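Local coordinates for protein-S-isoprenylcysteine O-methyltransferase (Tribolium castaneum, PDB 5V7P) that catalyses the S-adenosyl-L-methionine-dependent methylation of isoprenylated C-terminal cysteine residues of proteins, as an integral membrane enzyme of the endoplasmic reticulum, at residues A68-L71 with G72-V76; G93-M96 with S97-L101; A134-S137 with S138-E141; F142-E145 with T146-P150; S239-F242 with F243-I247. All coordinates share one frame; numbering follows the deposited sequence.

Contact 1. Residues A68-L71 with G72-V76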
# COMPACT_ATOMS: atom_id res chain seq x y z
N ALA A 68 10.68 8.39 8.62
CA ALA A 68 10.50 9.73 8.06
C ALA A 68 11.84 10.35 7.69
O ALA A 68 11.98 10.98 6.64
CB ALA A 68 9.75 10.62 9.06
N ALA A 69 12.85 10.18 8.55
CA ALA A 69 14.18 10.69 8.25
C ALA A 69 14.77 10.01 7.02
O ALA A 69 15.41 10.66 6.18
CB ALA A 69 15.10 10.52 9.45
N PHE A 70 14.56 8.70 6.90
CA PHE A 70 15.06 7.98 5.74
C PHE A 70 14.43 8.50 4.45
O PHE A 70 15.12 8.67 3.44
CB PHE A 70 14.80 6.48 5.90
CG PHE A 70 14.97 5.69 4.63
CD1 PHE A 70 16.23 5.34 4.18
CD2 PHE A 70 13.87 5.30 3.89
CE1 PHE A 70 16.39 4.62 3.01
CE2 PHE A 70 14.02 4.57 2.72
CZ PHE A 70 15.28 4.23 2.28
N LEU A 71 13.13 8.78 4.49
CA LEU A 71 12.45 9.29 3.30
C LEU A 71 12.92 10.70 2.96
O LEU A 71 13.00 11.06 1.78
CB LEU A 71 10.94 9.27 3.51
CG LEU A 71 10.32 7.87 3.61
CD1 LEU A 71 8.89 7.94 4.13
CD2 LEU A 71 10.36 7.17 2.26
N GLY A 72 13.23 11.52 3.97
CA GLY A 72 13.84 12.81 3.70
C GLY A 72 15.21 12.66 3.06
O GLY A 72 15.57 13.42 2.16
N LEU A 73 15.97 11.66 3.51
CA LEU A 73 17.25 11.35 2.88
C LEU A 73 17.06 11.07 1.39
O LEU A 73 17.74 11.64 0.54
CB LEU A 73 17.90 10.16 3.58
CG LEU A 73 19.43 10.13 3.67
CD1 LEU A 73 19.90 8.79 4.21
CD2 LEU A 73 20.06 10.42 2.33
N VAL A 74 16.11 10.18 1.07
CA VAL A 74 15.87 9.81 -0.32
C VAL A 74 15.42 11.01 -1.13
O VAL A 74 15.82 11.18 -2.29
CB VAL A 74 14.85 8.66 -0.39
CG1 VAL A 74 14.51 8.31 -1.83
CG2 VAL A 74 15.39 7.43 0.34
N LEU A 75 14.58 11.87 -0.54
CA LEU A 75 14.11 13.05 -1.25
C LEU A 75 15.28 13.93 -1.70
O LEU A 75 15.41 14.25 -2.89
CB LEU A 75 13.16 13.84 -0.35
CG LEU A 75 12.72 15.22 -0.86
CD1 LEU A 75 12.07 15.12 -2.23
CD2 LEU A 75 11.78 15.87 0.13
N VAL A 76 16.14 14.32 -0.76
CA VAL A 76 17.23 15.23 -1.09
C VAL A 76 18.21 14.56 -2.06
O VAL A 76 18.65 15.18 -3.03
CB VAL A 76 17.94 15.70 0.20
CG1 VAL A 76 19.26 16.40 -0.11
CG2 VAL A 76 17.02 16.62 0.98
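The CG2 methyl of Val-74 sits over one face of the Phe-70 ring, a CH-pi contact one turn apart on the transmembrane helix 59-84. Val-74 CG2 lies 4.0 Å from the centroid of the Phe-70 ring and 20° off the ring normal, displaced toward the far rim, where Phe-70 CZ is its nearest ring atom at 3.7 Å. Two torsions produce the overlap. Phe-70 CG stands anti to the backbone N (chi1 166°), which swings the ring along the helix toward the following turn, while Val-74 places CG1 anti to its own N and turns CG2 back to meet the ring. Val-74 CG2 also packs against the backbone of the preceding turn, 3.3 Å from Phe-70 O. Beneath the side chains runs an unbroken alpha-helical ladder: the amides of Gly-72, Leu-73, Val-74 and Leu-75 donate to the carbonyls of Ala-68, Ala-69, Phe-70 and Leu-71. Farther out, helix 90-113 covers Val-74 with Met-96 and Ala-100 and meets Leu-71 through Tyr-104, whereas helix 4-29 lies against Ala-68, Leu-73 and Leu-75. Two bound decane molecules touch Phe-70, one of them also Leu-71. Ala-69 O has a second donor in the hydroxyl of Ser-16, in addition to Leu-73 N, which reaches this carbonyl at 2.9 Å with an N-H...O angle of 157°.

Contact 2. Residues G93-M96 with S97-L101. With MPG ([(Z)-octadec-9-enyl] (2R)-2,3-bis(oxidanyl)propanoate), chain B.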
# COMPACT_ATOMS: atom_id res chain seq x y z
N GLY A 93 17.06 10.27 -10.35
CA GLY A 93 16.93 11.14 -9.20
C GLY A 93 15.50 11.62 -8.98
O GLY A 93 15.00 11.61 -7.85
N GLY A 94 14.83 12.04 -10.05
CA GLY A 94 13.45 12.46 -9.92
C GLY A 94 12.53 11.33 -9.49
O GLY A 94 11.57 11.54 -8.75
N TYR A 95 12.82 10.11 -9.95
CA TYR A 95 12.05 8.95 -9.53
C TYR A 95 12.20 8.71 -8.03
O TYR A 95 11.21 8.47 -7.33
CB TYR A 95 12.49 7.72 -10.33
CG TYR A 95 12.19 6.40 -9.66
CD1 TYR A 95 10.95 5.80 -9.79
CD2 TYR A 95 13.15 5.75 -8.89
CE1 TYR A 95 10.67 4.60 -9.18
CE2 TYR A 95 12.88 4.54 -8.27
CZ TYR A 95 11.63 3.97 -8.43
OH TYR A 95 11.35 2.77 -7.82
N MET A 96 13.43 8.76 -7.53
CA MET A 96 13.65 8.58 -6.10
C MET A 96 12.86 9.60 -5.28
O MET A 96 12.23 9.25 -4.28
CB MET A 96 15.14 8.71 -5.78
CG MET A 96 15.99 7.57 -6.30
SD MET A 96 17.75 7.91 -6.18
CE MET A 96 17.92 8.37 -4.46
N SER A 97 12.87 10.86 -5.71
CA SER A 97 12.18 11.90 -4.95
C SER A 97 10.67 11.70 -4.97
O SER A 97 10.01 11.84 -3.94
CB SER A 97 12.54 13.27 -5.51
OG SER A 97 13.94 13.48 -5.46
N VAL A 98 10.11 11.36 -6.14
CA VAL A 98 8.68 11.08 -6.23
C VAL A 98 8.30 9.95 -5.28
O VAL A 98 7.27 10.01 -4.59
CB VAL A 98 8.30 10.75 -7.69
CG1 VAL A 98 6.95 10.05 -7.78
CG2 VAL A 98 8.29 12.02 -8.53
N MET A 99 9.13 8.91 -5.22
CA MET A 99 8.84 7.78 -4.35
C MET A 99 8.85 8.19 -2.89
O MET A 99 7.96 7.81 -2.12
CB MET A 99 9.86 6.67 -4.60
CG MET A 99 9.80 6.09 -6.00
SD MET A 99 8.54 4.82 -6.16
CE MET A 99 9.26 3.52 -5.15
N ALA A 100 9.86 8.96 -2.48
CA ALA A 100 9.97 9.37 -1.08
C ALA A 100 8.79 10.23 -0.67
O ALA A 100 8.23 10.07 0.42
CB ALA A 100 11.29 10.10 -0.85
N LEU A 101 8.39 11.17 -1.53
CA LEU A 101 7.26 12.04 -1.20
C LEU A 101 5.97 11.25 -1.11
O LEU A 101 5.13 11.53 -0.24
CB LEU A 101 7.14 13.16 -2.23
CG LEU A 101 8.10 14.35 -2.10
CD1 LEU A 101 7.86 15.36 -3.21
CD2 LEU A 101 7.98 15.03 -0.74
C2 MPG B . 5.17 -2.36 -8.51
C3 MPG B . 4.03 -1.71 -9.28
C4 MPG B . 2.73 -1.74 -8.47
C5 MPG B . 1.71 -0.86 -9.15
C6 MPG B . 0.37 -1.01 -8.44
C7 MPG B . 0.41 -0.50 -7.00
C8 MPG B . -0.47 -1.43 -6.18
C9 MPG B . -0.80 -0.75 -4.86
C10 MPG B . -0.37 -1.17 -3.69
C11 MPG B . 0.53 -2.40 -3.52
C12 MPG B . 1.42 -2.20 -2.30
C13 MPG B . 0.59 -2.26 -1.03
C14 MPG B . 1.37 -1.56 0.08
C15 MPG B . 0.70 -1.81 1.43
C16 MPG B . 1.73 -2.33 2.44
O1 MPG B . 6.42 -0.57 -7.56
C1 MPG B . 5.52 -1.58 -7.24
CXD MPG B . 6.94 1.88 -7.38
O2 MPG B . 6.62 2.90 -8.28
C21 MPG B . 8.36 1.38 -7.67
O3 MPG B . 8.82 1.92 -8.88
O4 MPG B . 4.78 0.97 -7.62
CX3 MPG B . 5.94 0.74 -7.53
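Tyr-95 OH is held from two directions: it hydrogen-bonds to O3 of the glycerate-ester lipid MPG (chain B) at 2.9 Å, and to the indole NE1 of Trp-139 on helix 129-148. The ring that carries this hydroxyl makes a Met-aromatic contact with Met-99, one turn on along the transmembrane helix 90-113. Lipid O3 lies in the plane of the phenol ring, at its edge, while Met-99 approaches from above one face. There Met-99 CG makes a CH-pi contact, 3.8 Å from the Tyr-95 ring centroid and 19° off the normal; Met-99 SD stands obliquely at 4.5 Å from the same centroid. Bends at chi2 (-83°) and chi3 (-69°) fold the methionine back along the ring, so that Met-99 CE comes 3.5 Å from Tyr-95 OH and also touches lipid C21. A phenylalanine in place of Tyr-95 would keep the face for Met-99 but is likely to leave lipid O3 and the Trp-139 indole N-H without their shared partner. On another side of the helix Ser-97 OG, beside its backbone N, bonds to Leu-75 O of helix 59-84. Trp-218 of helix 210-225 packs on both Val-98 and Met-99. The backbone keeps regular alpha-helical bonds throughout, and beneath the ring Met-99 CG presses to 3.1 Å from Tyr-95 O.

Contact 3. Residues A134-S137 with S138-E141. With D10 (decane), chain J; D10 (decane), chain I.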
# COMPACT_ATOMS: atom_id res chain seq x y z
N ALA A 134 9.43 -6.49 -8.03
CA ALA A 134 8.98 -5.57 -9.07
C ALA A 134 9.69 -4.23 -8.96
O ALA A 134 10.10 -3.65 -9.97
CB ALA A 134 7.47 -5.38 -8.98
N ALA A 135 9.85 -3.73 -7.74
CA ALA A 135 10.52 -2.44 -7.54
C ALA A 135 12.00 -2.53 -7.93
O ALA A 135 12.51 -1.68 -8.66
CB ALA A 135 10.37 -1.99 -6.09
N VAL A 136 12.69 -3.56 -7.43
CA VAL A 136 14.10 -3.74 -7.77
C VAL A 136 14.26 -3.98 -9.27
O VAL A 136 15.20 -3.48 -9.90
CB VAL A 136 14.71 -4.89 -6.95
CG1 VAL A 136 16.14 -5.18 -7.39
CG2 VAL A 136 14.68 -4.56 -5.47
N SER A 137 13.34 -4.74 -9.86
CA SER A 137 13.46 -5.05 -11.28
C SER A 137 13.36 -3.79 -12.13
O SER A 137 13.90 -3.75 -13.25
CB SER A 137 12.38 -6.05 -11.70
OG SER A 137 11.11 -5.43 -11.81
N SER A 138 12.68 -2.75 -11.64
CA SER A 138 12.64 -1.48 -12.36
C SER A 138 13.95 -0.72 -12.19
O SER A 138 14.31 0.08 -13.06
CB SER A 138 11.46 -0.63 -11.90
OG SER A 138 11.73 0.02 -10.67
N TRP A 139 14.66 -0.95 -11.09
CA TRP A 139 15.98 -0.34 -10.93
C TRP A 139 17.00 -0.99 -11.86
O TRP A 139 17.82 -0.30 -12.47
CB TRP A 139 16.45 -0.46 -9.48
CG TRP A 139 15.51 0.12 -8.47
CD1 TRP A 139 14.47 0.96 -8.70
CD2 TRP A 139 15.54 -0.11 -7.06
NE1 TRP A 139 13.84 1.27 -7.52
CE2 TRP A 139 14.48 0.63 -6.50
CE3 TRP A 139 16.35 -0.87 -6.21
CZ2 TRP A 139 14.21 0.63 -5.13
CZ3 TRP A 139 16.09 -0.86 -4.86
CH2 TRP A 139 15.03 -0.12 -4.33
N VAL A 140 16.96 -2.32 -11.97
CA VAL A 140 17.95 -3.00 -12.81
C VAL A 140 17.69 -2.71 -14.28
O VAL A 140 18.62 -2.52 -15.06
CB VAL A 140 17.96 -4.52 -12.51
CG1 VAL A 140 18.11 -4.77 -11.02
CG2 VAL A 140 16.70 -5.19 -13.05
N GLU A 141 16.41 -2.66 -14.68
CA GLU A 141 16.10 -2.31 -16.06
C GLU A 141 16.68 -0.95 -16.41
O GLU A 141 17.34 -0.78 -17.44
CB GLU A 141 14.59 -2.32 -16.30
CG GLU A 141 14.23 -1.94 -17.74
CD GLU A 141 12.74 -1.86 -18.00
OE1 GLU A 141 11.95 -2.23 -17.11
OE2 GLU A 141 12.37 -1.42 -19.10
C1 D10 J . 18.79 2.70 -5.82
C2 D10 J . 17.94 2.80 -4.56
C3 D10 J . 16.62 3.50 -4.87
C4 D10 J . 15.77 3.55 -3.59
C5 D10 J . 14.43 4.22 -3.88
C6 D10 J . 13.57 4.15 -2.62
C7 D10 J . 12.25 4.88 -2.85
C8 D10 J . 11.25 4.50 -1.76
C9 D10 J . 11.73 5.04 -0.41
C3 D10 I . 19.62 -2.91 -4.49
C4 D10 I . 19.94 -3.37 -5.91
C5 D10 I . 19.99 -2.16 -6.84
C6 D10 I . 20.32 -2.62 -8.26
C7 D10 I . 20.38 -1.42 -9.19
C8 D10 I . 20.92 -1.85 -10.55
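Two serines in succession turn their hydroxyls back onto the preceding turn of the transmembrane helix 129-148, beside a tryptophan that lines hydrocarbon-binding pockets. Ser-138 OG donates to Ala-135 O at 2.7 Å, and Ser-137 OG does the same to Ala-134 O at 2.8 Å. Both hydroxyls lie between the backbone N and the carbonyl carbon (chi1 79° and 76°), a rotamer that lets a helical serine reach a carbonyl of the turn before. Ala-134 O also accepts Ser-138 N at 3.2 Å; these two donors, Ser-137 OG and Ser-138 N, come from the same face of the carbonyl plane, and the hydroxyl of Tyr-235 on helix 231-258 is a further partner. At Ala-135 O, which Ser-138 OG already engages, the main-chain bond from Trp-139 N is weak, as is that to Val-136 O, before Val-140 N and Glu-141 N resume the regular pattern.

The Trp-139 indole lies back over that turn. Ala-135 O stands 3.3 Å above one face of it, toward the rim, and decane (chain J) covers the opposite face, with its C4 3.7 Å from Trp-139 CZ2. At the rim of the six-membered ring, Val-136 CG2 meets Trp-139 CZ3 at 4.0 Å. A second decane (chain I) runs along the ring edge and continues past Val-140, whose CG1 approaches Val-136 CG1. The indole N-H faces helix 90-113 through Tyr-95, and Phe-92 of that helix meets the ring edge-to-face. On another side, Ser-138 packs on Cys-231 and Tyr-235, while Glu-141 OE2 accepts the amide of Leu-230 just before helix 231-258 begins.

Contact 4. Residues F142-E145 with T146-P150. With D10 (decane), chain O.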
# COMPACT_ATOMS: atom_id res chain seq x y z
N PHE A 142 16.43 0.05 -15.55
CA PHE A 142 16.93 1.39 -15.82
C PHE A 142 18.43 1.38 -16.04
O PHE A 142 18.93 1.86 -17.07
CB PHE A 142 16.56 2.33 -14.67
CG PHE A 142 17.07 3.74 -14.86
CD1 PHE A 142 16.34 4.67 -15.56
CD2 PHE A 142 18.30 4.11 -14.34
CE1 PHE A 142 16.81 5.96 -15.73
CE2 PHE A 142 18.78 5.39 -14.51
CZ PHE A 142 18.03 6.32 -15.21
N PHE A 143 19.18 0.82 -15.09
CA PHE A 143 20.64 0.91 -15.14
C PHE A 143 21.25 -0.00 -16.20
O PHE A 143 22.28 0.34 -16.77
CB PHE A 143 21.23 0.61 -13.76
CG PHE A 143 21.01 1.71 -12.77
CD1 PHE A 143 21.75 2.88 -12.86
CD2 PHE A 143 20.06 1.60 -11.78
CE1 PHE A 143 21.55 3.91 -11.96
CE2 PHE A 143 19.86 2.62 -10.87
CZ PHE A 143 20.60 3.78 -10.97
N ILE A 144 20.63 -1.15 -16.47
CA ILE A 144 21.06 -1.96 -17.61
C ILE A 144 20.76 -1.22 -18.91
O ILE A 144 21.60 -1.16 -19.82
CB ILE A 144 20.40 -3.35 -17.58
CG1 ILE A 144 20.97 -4.17 -16.42
CG2 ILE A 144 20.60 -4.09 -18.90
CD1 ILE A 144 20.36 -5.56 -16.25
N GLU A 145 19.55 -0.66 -19.02
CA GLU A 145 19.19 0.07 -20.23
C GLU A 145 19.98 1.36 -20.37
O GLU A 145 20.32 1.77 -21.48
CB GLU A 145 17.69 0.37 -20.24
CG GLU A 145 16.82 -0.83 -20.55
CD GLU A 145 15.34 -0.53 -20.43
OE1 GLU A 145 15.00 0.55 -19.90
OE2 GLU A 145 14.52 -1.37 -20.86
N THR A 146 20.28 2.03 -19.25
CA THR A 146 21.05 3.26 -19.31
C THR A 146 22.51 2.99 -19.66
O THR A 146 23.18 3.88 -20.19
CB THR A 146 20.94 4.03 -17.99
OG1 THR A 146 20.95 5.44 -18.26
CG2 THR A 146 22.08 3.70 -17.03
N TYR A 147 23.00 1.79 -19.38
CA TYR A 147 24.36 1.43 -19.76
C TYR A 147 24.46 1.15 -21.25
O TYR A 147 25.37 1.65 -21.93
CB TYR A 147 24.83 0.22 -18.94
CG TYR A 147 26.22 -0.27 -19.29
CD1 TYR A 147 27.34 0.42 -18.86
CD2 TYR A 147 26.40 -1.42 -20.03
CE1 TYR A 147 28.61 -0.02 -19.16
CE2 TYR A 147 27.67 -1.87 -20.35
CZ TYR A 147 28.77 -1.17 -19.91
OH TYR A 147 30.04 -1.62 -20.22
N PHE A 148 23.53 0.36 -21.79
CA PHE A 148 23.58 -0.01 -23.20
C PHE A 148 22.96 1.06 -24.09
O PHE A 148 23.45 1.30 -25.20
CB PHE A 148 22.87 -1.35 -23.42
CG PHE A 148 23.62 -2.53 -22.88
CD1 PHE A 148 24.69 -3.06 -23.57
CD2 PHE A 148 23.24 -3.12 -21.68
CE1 PHE A 148 25.38 -4.16 -23.08
CE2 PHE A 148 23.92 -4.22 -21.19
CZ PHE A 148 24.99 -4.73 -21.89
N PHE A 149 21.90 1.72 -23.63
CA PHE A 149 21.17 2.71 -24.42
C PHE A 149 21.05 4.01 -23.62
O PHE A 149 19.95 4.40 -23.22
CB PHE A 149 19.79 2.20 -24.82
CG PHE A 149 19.77 0.74 -25.18
CD1 PHE A 149 20.07 0.32 -26.46
CD2 PHE A 149 19.43 -0.21 -24.23
CE1 PHE A 149 20.05 -1.02 -26.78
CE2 PHE A 149 19.40 -1.55 -24.55
CZ PHE A 149 19.71 -1.96 -25.83
N PRO A 150 22.16 4.71 -23.39
CA PRO A 150 22.08 5.97 -22.64
C PRO A 150 21.13 6.99 -23.27
O PRO A 150 20.53 7.78 -22.54
CB PRO A 150 23.53 6.48 -22.64
CG PRO A 150 24.21 5.74 -23.74
CD PRO A 150 23.54 4.41 -23.82
C1 D10 O . 19.40 -5.33 -23.85
C2 D10 O . 20.86 -4.91 -24.05
C3 D10 O . 21.41 -5.55 -25.32
C4 D10 O . 22.91 -5.31 -25.40
C5 D10 O . 23.51 -6.16 -26.52
C6 D10 O . 25.01 -6.35 -26.29
C7 D10 O . 25.51 -7.61 -27.01
C8 D10 O . 26.74 -8.16 -26.29
C9 D10 O . 27.11 -9.52 -26.88
C10 D10 O . 28.32 -10.07 -26.14
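Phe-148 packs beside Ile-144, one turn back, and both side chains point the same way. From Phe-148 CB, which lies 3.8 Å from Ile-144 O, the ring leaves anti to the carbonyl carbon (chi1 -72°) and leans back toward the earlier turn. Phe-148 CD2 comes to 3.2 Å from Ile-144 O, which stands at the ring edge, and both Phe-148 CD2 and CE2 meet the Ile-144 CG2 methyl at 4.0 Å. Phe-148 CD1 lies 3.4 Å from C4 of decane (chain O), which sits over one ring face, CE1 and the tip CZ also facing C4; Tyr-147 CD2 lies over the opposite face. These residues form the last turn of the transmembrane helix 129-148, probably its lumenal end. Phe-149 is the first to leave helical geometry, yet Phe-149 N still donates to Glu-145 O at 2.7 Å, and the end of the alkane comes beside its ring, CZ of Phe-149 3.6 Å from decane C2. On the protein side, Thr-146 OG1 is hydrogen-bonded to Asn-88, and Glu-145 OE1 forms a salt bridge with Lys-153 of helix 150-153. Thr-146 CG2 rests 3.4 Å from Phe-143 O, near the Phe-143 ring, while OG1 is turned toward the Phe-142 ring; both rings meet Phe-92 of helix 90-113.

Contact 5. Residues S239-F242 with F243-I247. With MPG ([(Z)-octadec-9-enyl] (2R)-2,3-bis(oxidanyl)propanoate), chain V; MPG ([(Z)-octadec-9-enyl] (2R)-2,3-bis(oxidanyl)propanoate), chain B.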
# COMPACT_ATOMS: atom_id res chain seq x y z
N SER A 239 -0.83 -3.40 -11.43
CA SER A 239 -1.67 -2.41 -10.76
C SER A 239 -3.14 -2.66 -11.03
O SER A 239 -3.97 -2.65 -10.11
CB SER A 239 -1.28 -1.00 -11.22
OG SER A 239 -2.02 0.01 -10.55
N TRP A 240 -3.49 -2.89 -12.30
CA TRP A 240 -4.89 -3.00 -12.69
C TRP A 240 -5.56 -4.19 -12.02
O TRP A 240 -6.67 -4.07 -11.47
CB TRP A 240 -4.99 -3.11 -14.21
CG TRP A 240 -6.39 -3.22 -14.72
CD1 TRP A 240 -7.23 -2.19 -15.04
CD2 TRP A 240 -7.12 -4.42 -14.96
NE1 TRP A 240 -8.44 -2.68 -15.47
CE2 TRP A 240 -8.40 -4.05 -15.43
CE3 TRP A 240 -6.83 -5.78 -14.83
CZ2 TRP A 240 -9.38 -4.98 -15.77
CZ3 TRP A 240 -7.79 -6.71 -15.17
CH2 TRP A 240 -9.05 -6.31 -15.63
N MET A 241 -4.92 -5.36 -12.06
CA MET A 241 -5.55 -6.55 -11.49
C MET A 241 -5.67 -6.46 -9.98
O MET A 241 -6.63 -6.99 -9.40
CB MET A 241 -4.76 -7.81 -11.89
CG MET A 241 -3.41 -7.99 -11.19
SD MET A 241 -2.81 -9.69 -11.32
CE MET A 241 -4.03 -10.57 -10.33
N PHE A 242 -4.72 -5.79 -9.31
CA PHE A 242 -4.80 -5.66 -7.86
C PHE A 242 -6.00 -4.82 -7.45
O PHE A 242 -6.71 -5.16 -6.51
CB PHE A 242 -3.51 -5.07 -7.31
CG PHE A 242 -3.53 -4.84 -5.83
CD1 PHE A 242 -3.34 -5.89 -4.95
CD2 PHE A 242 -3.74 -3.57 -5.31
CE1 PHE A 242 -3.36 -5.68 -3.58
CE2 PHE A 242 -3.76 -3.35 -3.95
CZ PHE A 242 -3.57 -4.41 -3.08
N PHE A 243 -6.24 -3.71 -8.16
CA PHE A 243 -7.36 -2.85 -7.81
C PHE A 243 -8.69 -3.43 -8.27
O PHE A 243 -9.73 -3.13 -7.66
CB PHE A 243 -7.15 -1.45 -8.41
CG PHE A 243 -6.12 -0.63 -7.68
CD1 PHE A 243 -6.19 -0.46 -6.31
CD2 PHE A 243 -5.06 -0.05 -8.37
CE1 PHE A 243 -5.25 0.29 -5.64
CE2 PHE A 243 -4.11 0.70 -7.70
CZ PHE A 243 -4.20 0.87 -6.33
N LYS A 244 -8.69 -4.26 -9.31
CA LYS A 244 -9.91 -4.97 -9.67
C LYS A 244 -10.34 -5.90 -8.54
O LYS A 244 -11.50 -5.87 -8.11
CB LYS A 244 -9.70 -5.77 -10.96
CG LYS A 244 -10.89 -6.64 -11.35
CD LYS A 244 -10.66 -7.33 -12.69
CE LYS A 244 -11.89 -8.11 -13.13
NZ LYS A 244 -11.94 -9.49 -12.57
N GLU A 245 -9.42 -6.73 -8.05
CA GLU A 245 -9.73 -7.60 -6.92
C GLU A 245 -10.12 -6.77 -5.69
O GLU A 245 -11.14 -7.03 -5.05
CB GLU A 245 -8.54 -8.49 -6.59
CG GLU A 245 -8.32 -9.64 -7.57
CD GLU A 245 -7.22 -10.59 -7.12
OE1 GLU A 245 -6.27 -10.81 -7.91
OE2 GLU A 245 -7.31 -11.10 -5.99
N ARG A 246 -9.30 -5.77 -5.36
CA ARG A 246 -9.55 -4.98 -4.16
C ARG A 246 -10.90 -4.28 -4.23
O ARG A 246 -11.69 -4.32 -3.28
CB ARG A 246 -8.42 -3.96 -3.97
CG ARG A 246 -8.45 -3.23 -2.64
CD ARG A 246 -7.31 -2.24 -2.53
NE ARG A 246 -7.28 -1.57 -1.23
CZ ARG A 246 -6.55 -1.95 -0.19
NH1 ARG A 246 -5.77 -3.02 -0.26
NH2 ARG A 246 -6.61 -1.25 0.94
N ILE A 247 -11.19 -3.62 -5.36
CA ILE A 247 -12.45 -2.90 -5.51
C ILE A 247 -13.63 -3.86 -5.40
O ILE A 247 -14.66 -3.53 -4.80
CB ILE A 247 -12.46 -2.12 -6.83
CG1 ILE A 247 -11.58 -0.87 -6.71
CG2 ILE A 247 -13.89 -1.72 -7.23
CD1 ILE A 247 -11.36 -0.13 -8.01
C2 MPG V . -7.18 -5.95 -18.55
C3 MPG V . -6.75 -4.71 -19.32
C4 MPG V . -6.37 -3.60 -18.34
C5 MPG V . -5.75 -2.45 -19.13
C6 MPG V . -5.69 -1.20 -18.25
C7 MPG V . -5.25 -0.01 -19.11
C8 MPG V . -5.25 1.26 -18.26
C9 MPG V . -5.20 2.48 -19.18
C10 MPG V . -4.19 3.33 -19.25
C11 MPG V . -2.92 3.20 -18.41
C12 MPG V . -1.74 3.78 -19.19
O1 MPG V . -8.94 -7.56 -18.67
C1 MPG V . -7.98 -6.90 -19.45
CXD MPG V . -11.00 -9.03 -18.77
O2 MPG V . -11.13 -10.40 -18.97
C21 MPG V . -12.14 -8.30 -19.47
O3 MPG V . -11.79 -6.95 -19.66
O4 MPG V . -9.26 -8.99 -20.36
CX3 MPG V . -9.67 -8.54 -19.34
C2 MPG B . 5.17 -2.36 -8.51
C3 MPG B . 4.03 -1.71 -9.28
C4 MPG B . 2.73 -1.74 -8.47
C5 MPG B . 1.71 -0.86 -9.15
C6 MPG B . 0.37 -1.01 -8.44
C7 MPG B . 0.41 -0.50 -7.00
C8 MPG B . -0.47 -1.43 -6.18
C9 MPG B . -0.80 -0.75 -4.86
C10 MPG B . -0.37 -1.17 -3.69
C11 MPG B . 0.53 -2.40 -3.52
C12 MPG B . 1.42 -2.20 -2.30
C13 MPG B . 0.59 -2.26 -1.03
C14 MPG B . 1.37 -1.56 0.08
C15 MPG B . 0.70 -1.81 1.43
C16 MPG B . 1.73 -2.33 2.44
O1 MPG B . 6.42 -0.57 -7.56
C1 MPG B . 5.52 -1.58 -7.24
CXD MPG B . 6.94 1.88 -7.38
O2 MPG B . 6.62 2.90 -8.28
C21 MPG B . 8.36 1.38 -7.67
O3 MPG B . 8.82 1.92 -8.88
O4 MPG B . 4.78 0.97 -7.62
CX3 MPG B . 5.94 0.74 -7.53
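With CG anti to the backbone N in Phe-242 (chi1 177°) and in Arg-246 (chi1 -170°), the two side chains run side by side, one turn apart on helix 231-258. The arginine is extended as far as NE and lies along the phenyl group: Arg-246 CD is 4.0 Å from Phe-242 CE2 and Arg-246 NH1 is 3.8 Å from Phe-242 CZ, with the guanidinium and ring planes 32° apart. Phe-243 takes the other common rotamer, CG anti to the carbonyl carbon, and this brings the edge of Phe-242 toward its face in an edge-to-face pair with centroids 5.6 Å apart. The hydrocarbon chain of MPG (chain B) passes along both rings and reaches Ser-239, whose CB lies 3.2 Å from lipid C6.

On another side of the helix, Trp-240 has its indole covered on one face by a second lipid, MPG (chain V), whose C4 is 3.4 Å above the plane. Lys-244 CD comes 3.5 Å from Trp-240 CH2, and the indole NE1 is bonded to Pro-274 O. Replacing Trp-240 by an alanine is likely to leave the Pro-274 carbonyl without its donor and open a gap beside the lipid and Lys-244 CD.

Arg-246, which probably contacts the substrate, is hydrogen-bonded through NE to the hydroxyl of Tyr-212, a residue that binds S-adenosyl-L-methionine. Tyr-212 also stacks on Phe-243, and with Phe-216 it brings helix 210-225 against this helix, while another protein chain packs on Phe-242 and Glu-245.

How the contacts relate
Along the chain the five contacts come in series on four helices: contact 1 on 59-84, contact 2 on 90-113, contacts 3 and 4 adjoining on 129-148, and contact 5 on 231-258. Contacts 1 and 2 have centres 10 Å apart and are joined by Ser-97 OG to Leu-75 O; contacts 2 and 3, 14 Å apart, are joined by Tyr-95 OH to Trp-139 NE1. Polar links thus run through three consecutive membrane helices. The centres of contacts 5 and 2 are about 24 Å apart, yet one MPG molecule (chain B) reaches both, from helix 90-113 to helix 231-258, whose Arg-246 lies near the bound S-adenosyl-L-homocysteine, whereas contact 4 is probably at the lumenal end.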